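Long-range contacts in peptide-binding protein (Photobacterium damsela subsp. piscicida, PDB 6SQX), which cleaves the peptidoglycan of potentially competing bacteria as a secreted NlpC/P60 endopeptidase, probably of the cysteine type: residues Thr25-Glu29 with Ile444-Phe448; Asn148-Leu154 with Ile176-Trp182; Arg230-Val236 with Lys288-Met294. All blocks are in the same frame, centred on the assembly; numbering follows the deposited sequence.

How the contacts relate
Contacts 2 and 3 are neighbours. Their nearest atoms are about 8 Å apart and their centres 23 Å. They lie in series. Contact 2 belongs to the SH3 domain, and contact 3 to a five-stranded antiparallel sheet, probably a second SH3-like domain. Both reach the NlpC/P60 part: contact 2 through Gly316 and Asp319, contact 3 through Ser333 and Thr334 of helix 326-334. Cys324, oxidised to cysteinesulfonic acid in this crystal, lies in sequence between these points. Contact 1 is separate. Its centre is 31 Å from that of contact 2 and 35 Å from that of contact 3. It joins the N-terminal segment to residues 444-448, so the chain of both other contacts runs between its halves.

Contact 1: Thr25-Glu29 with Ile444-Phe448; sequences TIPIE and IGDAF. With EDO (1,2-ethanediol), chain K; EDO (1,2-ethanediol), chain R.
Phe448 lays one ring face against Pro27, and Glu29 reaches the backbone of Gly445. The contact joins the loop after edge strand 23-25 to a 3-10 turn, 446-448, that leads into helix 449-453. Phe448 stands at the N-cap position of that helix. Packing is tight round its ring. Pro27 CD makes a CH-pi contact over the face, 3.8 Å from the centroid of the Phe448 ring and 20° off its normal. The two side chains run past each other in opposite directions. Ile26 CB comes in obliquely, 3.8 Å from Phe448 CD2. Glu29 CG does the same, 3.6 Å from Phe448 CE2. Ile26 CG1 is turned in between its own backbone N and carbonyl carbon (chi1 51°), which carries Ile26 CD1 to 3.9 Å from Gly445 CA. A backbone hydrogen bond between Ile26 and Leu433 of strand 429-433 ties this loop to the neighbouring strand.

Both carboxylate oxygens of Glu29 are held. Gly445 N donates to Glu29 OE2 at 2.9 Å, nearly straight at 166°, and approaches from above the carboxylate plane. Glu29 OE1 bonds to the hydroxyl of Tyr405 and to a water.

The rims are looser. Pro27 is exposed at one end, although its CD packs on the ring, and Ala447 at the other. An ethanediol, probably from the crystallisation liquor, lies at the edge of the Phe448 ring, in its plane, and hydrogen-bonds to Glu29 O. The water bridges the two segments: it donates to Glu29 OE1 at 2.6 Å and accepts from Ala447 N at 3.1 Å.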
loop_
_atom_site.group_PDB
_atom_site.type_symbol
_atom_site.label_atom_id
_atom_site.label_comp_id
_atom_site.label_asym_id
_atom_site.label_seq_id
_atom_site.Cartn_x
_atom_site.Cartn_y
_atom_site.Cartn_z
ATOM N N THR A 25 8.649 23.531 -0.611
ATOM C CA THR A 25 9.362 22.372 -1.147
ATOM C C THR A 25 10.750 22.272 -0.513
ATOM O O THR A 25 11.331 23.277 -0.091
ATOM C CB THR A 25 9.528 22.480 -2.657
ATOM O OG1 THR A 25 10.309 23.674 -2.922
ATOM C CG2 THR A 25 8.168 22.544 -3.335
ATOM N N ILE A 26 11.262 21.049 -0.410
ATOM C CA ILE A 26 12.660 20.855 -0.032
ATOM C C ILE A 26 13.374 20.014 -1.085
ATOM O O ILE A 26 12.752 19.158 -1.736
ATOM C CB ILE A 26 12.801 20.252 1.389
ATOM C CG1 ILE A 26 11.939 18.972 1.587
ATOM C CG2 ILE A 26 12.553 21.318 2.468
ATOM C CD1 ILE A 26 12.422 18.132 2.784
ATOM N N PRO A 27 14.680 20.207 -1.237
ATOM C CA PRO A 27 15.440 19.445 -2.236
ATOM C C PRO A 27 15.516 17.966 -1.886
ATOM O O PRO A 27 15.395 17.575 -0.716
ATOM C CB PRO A 27 16.843 20.062 -2.145
ATOM C CG PRO A 27 16.618 21.451 -1.651
ATOM C CD PRO A 27 15.467 21.305 -0.634
ATOM N N ILE A 28 15.759 17.146 -2.918
ATOM C CA ILE A 28 16.201 15.769 -2.720
ATOM C C ILE A 28 17.586 15.798 -2.092
ATOM O O ILE A 28 18.437 16.618 -2.467
ATOM C CB ILE A 28 16.228 15.032 -4.069
ATOM C CG1 ILE A 28 14.819 14.994 -4.662
ATOM C CG2 ILE A 28 16.761 13.602 -3.906
ATOM C CD1 ILE A 28 14.736 14.289 -6.045
ATOM N N GLU A 29 17.834 14.931 -1.108
ATOM C CA GLU A 29 19.049 15.041 -0.297
ATOM C C GLU A 29 20.157 14.088 -0.706
ATOM O O GLU A 29 21.318 14.501 -0.823
ATOM C CB GLU A 29 18.720 14.787 1.178
ATOM C CG GLU A 29 17.793 15.850 1.766
ATOM C CD GLU A 29 17.547 15.653 3.226
ATOM O OE1 GLU A 29 18.394 16.052 4.057
ATOM O OE2 GLU A 29 16.512 15.042 3.551
ATOM N N ILE A 444 14.223 13.093 7.514
ATOM C CA ILE A 444 13.952 13.782 6.247
ATOM C C ILE A 444 14.001 15.283 6.466
ATOM O O ILE A 444 13.276 15.827 7.303
ATOM C CB ILE A 444 12.561 13.412 5.691
ATOM C CG1 ILE A 444 12.409 11.916 5.472
ATOM C CG2 ILE A 444 12.322 14.185 4.366
ATOM C CD1 ILE A 444 10.967 11.532 5.134
ATOM N N GLY A 445 14.797 15.992 5.651
ATOM C CA GLY A 445 14.840 17.432 5.724
ATOM C C GLY A 445 15.618 18.032 6.880
ATOM O O GLY A 445 15.718 19.266 6.953
ATOM N N ASP A 446 16.198 17.216 7.762
ATOM C CA ASP A 446 16.946 17.775 8.891
ATOM C C ASP A 446 18.066 18.681 8.410
ATOM O O ASP A 446 18.416 19.656 9.093
ATOM C CB ASP A 446 17.556 16.668 9.762
ATOM C CG ASP A 446 16.576 16.044 10.743
ATOM O OD1 ASP A 446 15.408 16.451 10.800
ATOM O OD2 ASP A 446 17.021 15.136 11.467
ATOM N N ALA A 447 18.620 18.392 7.231
ATOM C CA ALA A 447 19.690 19.209 6.686
ATOM C C ALA A 447 19.249 20.634 6.402
ATOM O O ALA A 447 20.108 21.523 6.342
ATOM C CB ALA A 447 20.212 18.584 5.388
ATOM N N PHE A 448 17.951 20.877 6.258
ATOM C CA PHE A 448 17.395 22.176 5.910
ATOM C C PHE A 448 16.827 22.907 7.117
ATOM O O PHE A 448 16.254 23.997 6.972
ATOM C CB PHE A 448 16.329 21.996 4.826
ATOM C CG PHE A 448 16.797 21.147 3.687
ATOM C CD1 PHE A 448 17.933 21.495 2.961
ATOM C CD2 PHE A 448 16.113 19.985 3.331
ATOM C CE1 PHE A 448 18.398 20.667 1.913
ATOM C CE2 PHE A 448 16.552 19.187 2.275
ATOM C CZ PHE A 448 17.710 19.526 1.575
HETATM C C1 EDO K . 21.241 18.041 -2.017
HETATM O O1 EDO K . 22.135 17.198 -1.274
HETATM C C2 EDO K . 20.658 19.064 -1.052
HETATM O O2 EDO K . 21.746 19.661 -0.329
HETATM C C1 EDO R . 21.655 13.661 -5.111
HETATM O O1 EDO R . 20.364 13.746 -5.724
HETATM C C2 EDO R . 21.761 14.872 -4.203
HETATM O O2 EDO R . 20.873 15.875 -4.714
HETATM O O HOH W 1 18.418 15.374 6.579
#

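Contact 2: Asn148-Leu154 with Ile176-Trp182; sequences NAQVRSL and IQLSALW. With EDO (1,2-ethanediol), chain N.
Val151 faces both Leu178 and Ser179, a classic beta bulge between antiparallel strands 149-152 and 177-181. Val151 N donates to Ser179 O at 2.8 Å, and Val151 O accepts from Leu178 N at 2.8 Å. Ala149 and Leu181 exchange two backbone bonds beyond it. On the face of Arg152 and Gln177, Arg152 NH1 gives a 2.8 Å bond to a lone pair of Gln177 OE1. The amide lies at the guanidinium edge, with the two planes 28° apart. Ile176 has two conformers; in one, its CG2 sits 3.4 Å above one face of the Arg152 guanidinium. The Arg152 chain bends at chi2 (-69°) and chi3 (-72°), which folds the group back over Ile176. On the other face, Val151 CG2 touches Leu181 CD1 at 3.7 Å. At the end, Asn148 OD1, which accepts from Thr183 N, meets the Trp182 ring at its edge, 3.6 Å from Trp182 CE3.

A second shell fixes these groups. Asp174 forms a salt bridge with Arg152, and Thr156 O accepts from its NE. Gly316 O takes Gln177 NE2, and Asp319 N donates to Gln150 OE1. Ile252 O takes Asn148 ND2. An ethanediol, probably from the crystallisation liquor, also accepts from it.

The two strands are consistent with the arms of an SH3 RT loop. Ala149 and Val151 pack on Val210 of strand 206-211, and Leu154 on Tyr101 of helix 90-102.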
loop_
_atom_site.group_PDB
_atom_site.type_symbol
_atom_site.label_atom_id
_atom_site.label_comp_id
_atom_site.label_asym_id
_atom_site.label_seq_id
_atom_site.Cartn_x
_atom_site.Cartn_y
_atom_site.Cartn_z
ATOM N N ASN A 148 -7.534 -2.900 -12.751
ATOM C CA ASN A 148 -6.929 -2.261 -11.578
ATOM C C ASN A 148 -7.967 -1.334 -10.966
ATOM O O ASN A 148 -8.652 -0.590 -11.675
ATOM C CB ASN A 148 -5.706 -1.447 -11.995
ATOM C CG ASN A 148 -4.667 -2.295 -12.709
ATOM O OD1 ASN A 148 -4.291 -3.379 -12.274
ATOM N ND2 ASN A 148 -4.178 -1.779 -13.851
ATOM N N ALA A 149 -8.109 -1.379 -9.640
ATOM C CA ALA A 149 -9.239 -0.718 -9.006
ATOM C C ALA A 149 -8.810 0.176 -7.844
ATOM O O ALA A 149 -7.978 -0.222 -7.014
ATOM C CB ALA A 149 -10.233 -1.785 -8.517
ATOM N N GLN A 150 -9.409 1.366 -7.773
ATOM C CA GLN A 150 -9.290 2.209 -6.586
ATOM C C GLN A 150 -10.401 1.847 -5.612
ATOM O O GLN A 150 -11.583 2.067 -5.906
ATOM C CB GLN A 150 -9.365 3.691 -6.968
ATOM C CG GLN A 150 -8.112 4.078 -7.802
ATOM C CD GLN A 150 -8.006 5.515 -8.066
ATOM O OE1 GLN A 150 -7.642 6.293 -7.194
ATOM N NE2 GLN A 150 -8.359 5.911 -9.287
ATOM N N VAL A 151 -10.018 1.256 -4.472
ATOM C CA VAL A 151 -10.995 0.820 -3.479
ATOM C C VAL A 151 -11.413 2.044 -2.687
ATOM O O VAL A 151 -10.564 2.836 -2.216
ATOM C CB VAL A 151 -10.390 -0.250 -2.557
ATOM C CG1 VAL A 151 -11.470 -0.697 -1.500
ATOM C CG2 VAL A 151 -9.908 -1.444 -3.385
ATOM N N ARG A 152 -12.722 2.190 -2.523
ATOM C CA ARG A 152 -13.338 3.377 -1.942
ATOM C C ARG A 152 -14.097 3.002 -0.661
ATOM O O ARG A 152 -14.712 1.930 -0.585
ATOM C CB ARG A 152 -14.376 3.974 -2.949
ATOM C CG ARG A 152 -13.832 4.190 -4.408
ATOM C CD ARG A 152 -12.777 5.315 -4.479
ATOM N NE ARG A 152 -13.429 6.615 -4.315
ATOM C CZ ARG A 152 -12.803 7.756 -4.060
ATOM N NH1 ARG A 152 -11.471 7.734 -3.916
ATOM N NH2 ARG A 152 -13.500 8.893 -3.945
ATOM N N SER A 153 -14.104 3.900 0.326
ATOM C CA SER A 153 -14.800 3.547 1.561
ATOM C C SER A 153 -16.314 3.606 1.419
ATOM O O SER A 153 -17.020 3.004 2.239
ATOM C CB SER A 153 -14.338 4.448 2.687
ATOM O OG SER A 153 -14.769 5.779 2.505
ATOM N N LEU A 154 -16.835 4.355 0.454
ATOM C CA LEU A 154 -18.240 4.470 0.097
ATOM C C LEU A 154 -18.319 4.315 -1.411
ATOM O O LEU A 154 -17.345 4.619 -2.108
ATOM C CB LEU A 154 -18.763 5.871 0.447
ATOM C CG LEU A 154 -18.830 6.203 1.937
ATOM C CD1 LEU A 154 -19.207 7.672 2.112
ATOM C CD2 LEU A 154 -19.852 5.278 2.637
ATOM N N ILE A 176 -11.982 9.234 1.128
ATOM C CA ILE A 176 -12.718 8.073 0.616
ATOM C C ILE A 176 -11.782 7.059 -0.017
ATOM O O ILE A 176 -12.137 5.879 -0.154
ATOM C CB ILE A 176 -13.798 8.512 -0.396
ATOM C CG1 ILE A 176 -14.681 9.623 0.178
ATOM C CG2 ILE A 176 -14.636 7.321 -0.873
ATOM C CD1 ILE A 176 -15.391 9.255 1.456
ATOM N N GLN A 177 -10.581 7.482 -0.423
ATOM C CA GLN A 177 -9.670 6.613 -1.149
ATOM C C GLN A 177 -8.918 5.685 -0.191
ATOM O O GLN A 177 -8.226 6.159 0.725
ATOM C CB GLN A 177 -8.693 7.491 -1.933
ATOM C CG GLN A 177 -7.654 6.647 -2.764
ATOM C CD GLN A 177 -8.337 5.554 -3.641
ATOM O OE1 GLN A 177 -9.420 5.804 -4.242
ATOM N NE2 GLN A 177 -7.738 4.339 -3.672
ATOM N N LEU A 178 -9.029 4.361 -0.390
ATOM C CA LEU A 178 -8.429 3.433 0.568
ATOM C C LEU A 178 -7.217 2.666 0.052
ATOM O O LEU A 178 -6.188 2.585 0.751
ATOM C CB LEU A 178 -9.464 2.395 0.993
ATOM C CG LEU A 178 -10.652 2.954 1.771
ATOM C CD1 LEU A 178 -11.586 1.790 2.187
ATOM C CD2 LEU A 178 -10.228 3.774 3.022
ATOM N N SER A 179 -7.322 2.032 -1.121
ATOM C CA SER A 179 -6.252 1.163 -1.603
ATOM C C SER A 179 -6.296 1.087 -3.121
ATOM O O SER A 179 -7.312 1.412 -3.738
ATOM C CB SER A 179 -6.408 -0.268 -1.075
ATOM O OG SER A 179 -6.357 -0.251 0.344
ATOM N N ALA A 180 -5.205 0.587 -3.712
ATOM C CA ALA A 180 -5.171 0.289 -5.141
ATOM C C ALA A 180 -4.923 -1.206 -5.290
ATOM O O ALA A 180 -3.859 -1.695 -4.883
ATOM C CB ALA A 180 -4.023 1.045 -5.817
ATOM N N LEU A 181 -5.893 -1.932 -5.867
ATOM C CA LEU A 181 -5.771 -3.379 -6.079
ATOM C C LEU A 181 -5.545 -3.692 -7.549
ATOM O O LEU A 181 -6.227 -3.146 -8.419
ATOM C CB LEU A 181 -7.028 -4.144 -5.591
ATOM C CG LEU A 181 -7.388 -4.078 -4.112
ATOM C CD1 LEU A 181 -8.676 -4.857 -3.836
ATOM C CD2 LEU A 181 -6.248 -4.587 -3.266
ATOM N N TRP A 182 -4.627 -4.614 -7.806
ATOM C CA TRP A 182 -4.238 -4.896 -9.176
ATOM C C TRP A 182 -5.050 -6.032 -9.791
ATOM O O TRP A 182 -5.506 -6.955 -9.106
ATOM C CB TRP A 182 -2.750 -5.283 -9.194
ATOM C CG TRP A 182 -1.911 -4.297 -8.443
ATOM C CD1 TRP A 182 -1.115 -4.559 -7.379
ATOM C CD2 TRP A 182 -1.836 -2.868 -8.655
ATOM N NE1 TRP A 182 -0.547 -3.404 -6.897
ATOM C CE2 TRP A 182 -0.963 -2.347 -7.665
ATOM C CE3 TRP A 182 -2.435 -1.985 -9.559
ATOM C CZ2 TRP A 182 -0.650 -0.993 -7.578
ATOM C CZ3 TRP A 182 -2.105 -0.625 -9.481
ATOM C CH2 TRP A 182 -1.219 -0.147 -8.498
HETATM C C1 EDO N . -5.070 2.134 -14.551
HETATM O O1 EDO N . -5.514 0.802 -14.806
HETATM C C2 EDO N . -3.902 2.055 -13.569
HETATM O O2 EDO N . -2.719 1.617 -14.218
#

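Contact 3: Arg230-Val236 with Lys288-Met294; sequences RLVTPTV and KFTTWPM
Val232, Thr233 and Pro234 pair with Thr291, Thr290 and Phe289 across antiparallel strands whose axes come within 4.4 Å and run at 144°, and Thr233 and Thr290, the hydrogen-bonded pair, share two backbone bonds of 2.9 Å.

Val232 CB reaches Phe289 CD1 at 3.6 Å, and Val232 CG2 meets the ring off-centre as a CH-pi contact. Phe289 CG is placed between its backbone N and carbonyl carbon (chi1 57°), turning the ring to Val232. The Trp292 indole takes Thr233 CG2 at its edge, in plane, 3.7 Å from Trp292 CD1. Leu231 lies alongside the indole and points the same way. Trp292 N adds an almost straight bond (177°) to Leu231 O, and a water spans the same end, from Leu231 N to Trp292 O. Ser333 O, in helix 326-334, accepts from Trp292 NE1, and Ser257 O bonds to Thr233 OG1. Further along, the methyls Thr235 CG2 and Thr290 CG2 touch at 3.7 Å.

Here the first strand of a five-stranded antiparallel sheet lies between its second and last. That order matches the sheet of the SH3 domain earlier in the chain, which is consistent with a second SH3-like barrel.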
loop_
_atom_site.group_PDB
_atom_site.type_symbol
_atom_site.label_atom_id
_atom_site.label_comp_id
_atom_site.label_asym_id
_atom_site.label_seq_id
_atom_site.Cartn_x
_atom_site.Cartn_y
_atom_site.Cartn_z
ATOM N N ARG A 230 2.297 -21.748 -13.710
ATOM C CA ARG A 230 3.374 -20.867 -13.297
ATOM C C ARG A 230 2.828 -19.445 -13.212
ATOM O O ARG A 230 2.006 -19.034 -14.034
ATOM C CB ARG A 230 4.446 -20.937 -14.371
ATOM C CG ARG A 230 5.659 -20.125 -14.162
ATOM C CD ARG A 230 6.761 -20.664 -15.136
ATOM N NE ARG A 230 6.295 -20.704 -16.533
ATOM C CZ ARG A 230 6.015 -21.789 -17.265
ATOM N NH1 ARG A 230 5.543 -21.629 -18.495
ATOM N NH2 ARG A 230 6.223 -23.020 -16.822
ATOM N N LEU A 231 3.253 -18.699 -12.195
ATOM C CA LEU A 231 2.850 -17.312 -12.016
ATOM C C LEU A 231 4.026 -16.378 -12.299
ATOM O O LEU A 231 5.197 -16.720 -12.043
ATOM C CB LEU A 231 2.352 -17.084 -10.580
ATOM C CG LEU A 231 1.116 -17.903 -10.205
ATOM C CD1 LEU A 231 0.809 -17.715 -8.707
ATOM C CD2 LEU A 231 -0.112 -17.493 -11.039
ATOM N N VAL A 232 3.701 -15.194 -12.830
ATOM C CA VAL A 232 4.706 -14.197 -13.139
ATOM C C VAL A 232 4.288 -12.872 -12.523
ATOM O O VAL A 232 3.131 -12.654 -12.148
ATOM C CB VAL A 232 4.962 -14.019 -14.661
ATOM C CG1 VAL A 232 5.568 -15.275 -15.275
ATOM C CG2 VAL A 232 3.675 -13.579 -15.382
ATOM N N THR A 233 5.237 -11.943 -12.479
ATOM C CA THR A 233 4.995 -10.634 -11.901
ATOM C C THR A 233 5.796 -9.623 -12.713
ATOM O O THR A 233 6.885 -9.958 -13.211
ATOM C CB THR A 233 5.363 -10.624 -10.392
ATOM O OG1 THR A 233 4.836 -9.465 -9.741
ATOM C CG2 THR A 233 6.890 -10.769 -10.162
ATOM N N PRO A 234 5.287 -8.408 -12.893
ATOM C CA PRO A 234 6.000 -7.469 -13.781
ATOM C C PRO A 234 7.310 -7.017 -13.166
ATOM O O PRO A 234 7.448 -6.903 -11.945
ATOM C CB PRO A 234 5.044 -6.281 -13.888
ATOM C CG PRO A 234 3.617 -6.882 -13.635
ATOM C CD PRO A 234 3.927 -7.930 -12.533
ATOM N N THR A 235 8.245 -6.645 -14.036
ATOM C CA THR A 235 9.551 -6.167 -13.583
ATOM C C THR A 235 9.725 -4.658 -13.707
ATOM O O THR A 235 10.807 -4.156 -13.367
ATOM C CB THR A 235 10.683 -6.898 -14.310
ATOM O OG1 THR A 235 10.497 -6.707 -15.707
ATOM C CG2 THR A 235 10.619 -8.401 -13.997
ATOM N N VAL A 236 8.701 -3.927 -14.174
ATOM C CA VAL A 236 8.688 -2.467 -14.213
ATOM C C VAL A 236 7.349 -1.999 -13.644
ATOM O O VAL A 236 6.400 -2.786 -13.515
ATOM C CB VAL A 236 8.879 -1.911 -15.648
ATOM C CG1 VAL A 236 10.258 -2.326 -16.242
ATOM C CG2 VAL A 236 7.720 -2.335 -16.581
ATOM N N LYS A 288 7.371 -7.110 -19.934
ATOM C CA LYS A 288 8.482 -7.206 -18.983
ATOM C C LYS A 288 7.957 -7.841 -17.688
ATOM O O LYS A 288 7.271 -7.188 -16.877
ATOM C CB LYS A 288 9.101 -5.845 -18.704
ATOM C CG LYS A 288 9.599 -5.071 -19.963
ATOM C CD LYS A 288 8.701 -3.795 -20.068
ATOM C CE LYS A 288 9.117 -2.720 -21.072
ATOM N NZ LYS A 288 8.057 -1.625 -21.143
ATOM N N PHE A 289 8.275 -9.120 -17.503
ATOM C CA PHE A 289 7.834 -9.847 -16.323
ATOM C C PHE A 289 8.810 -10.973 -16.048
ATOM O O PHE A 289 9.673 -11.286 -16.877
ATOM C CB PHE A 289 6.373 -10.360 -16.415
ATOM C CG PHE A 289 6.077 -11.254 -17.604
ATOM C CD1 PHE A 289 6.489 -12.586 -17.625
ATOM C CD2 PHE A 289 5.340 -10.763 -18.678
ATOM C CE1 PHE A 289 6.200 -13.418 -18.727
ATOM C CE2 PHE A 289 5.041 -11.571 -19.777
ATOM C CZ PHE A 289 5.456 -12.906 -19.800
ATOM N N THR A 290 8.667 -11.580 -14.873
ATOM C CA THR A 290 9.542 -12.663 -14.462
ATOM C C THR A 290 8.768 -13.636 -13.578
ATOM O O THR A 290 7.761 -13.276 -12.981
ATOM C CB THR A 290 10.803 -12.131 -13.756
ATOM O OG1 THR A 290 11.819 -13.144 -13.731
ATOM C CG2 THR A 290 10.477 -11.744 -12.345
ATOM N N THR A 291 9.268 -14.867 -13.488
ATOM C CA THR A 291 8.593 -15.850 -12.647
ATOM C C THR A 291 8.500 -15.351 -11.211
ATOM O O THR A 291 9.472 -14.836 -10.646
ATOM C CB THR A 291 9.333 -17.198 -12.691
ATOM O OG1 THR A 291 9.334 -17.706 -14.035
ATOM C CG2 THR A 291 8.672 -18.225 -11.754
ATOM N N TRP A 292 7.323 -15.509 -10.620
ATOM C CA TRP A 292 7.034 -15.070 -9.266
ATOM C C TRP A 292 7.101 -16.272 -8.325
ATOM O O TRP A 292 6.715 -17.375 -8.717
ATOM C CB TRP A 292 5.627 -14.464 -9.245
ATOM C CG TRP A 292 5.216 -13.993 -7.892
ATOM C CD1 TRP A 292 5.377 -12.738 -7.375
ATOM C CD2 TRP A 292 4.555 -14.766 -6.885
ATOM N NE1 TRP A 292 4.900 -12.694 -6.083
ATOM C CE2 TRP A 292 4.387 -13.931 -5.767
ATOM C CE3 TRP A 292 4.126 -16.096 -6.816
ATOM C CZ2 TRP A 292 3.753 -14.370 -4.595
ATOM C CZ3 TRP A 292 3.541 -16.544 -5.636
ATOM C CH2 TRP A 292 3.355 -15.680 -4.547
ATOM N N PRO A 293 7.594 -16.132 -7.075
ATOM C CA PRO A 293 8.171 -14.892 -6.533
ATOM C C PRO A 293 9.542 -14.575 -7.097
ATOM O O PRO A 293 10.337 -15.477 -7.393
ATOM C CB PRO A 293 8.323 -15.192 -5.042
ATOM C CG PRO A 293 7.463 -16.393 -4.784
ATOM C CD PRO A 293 7.506 -17.185 -6.033
ATOM N N MET A 294 9.812 -13.279 -7.238
ATOM C CA MET A 294 11.127 -12.867 -7.687
ATOM C C MET A 294 12.162 -13.257 -6.625
ATOM O O MET A 294 11.895 -13.199 -5.421
ATOM C CB MET A 294 11.106 -11.354 -7.870
ATOM C CG MET A 294 12.411 -10.734 -8.273
ATOM S SD MET A 294 12.274 -8.949 -8.630
ATOM C CE MET A 294 11.265 -8.949 -10.095
HETATM O O HOH W 2 5.249 -19.400 -10.188
#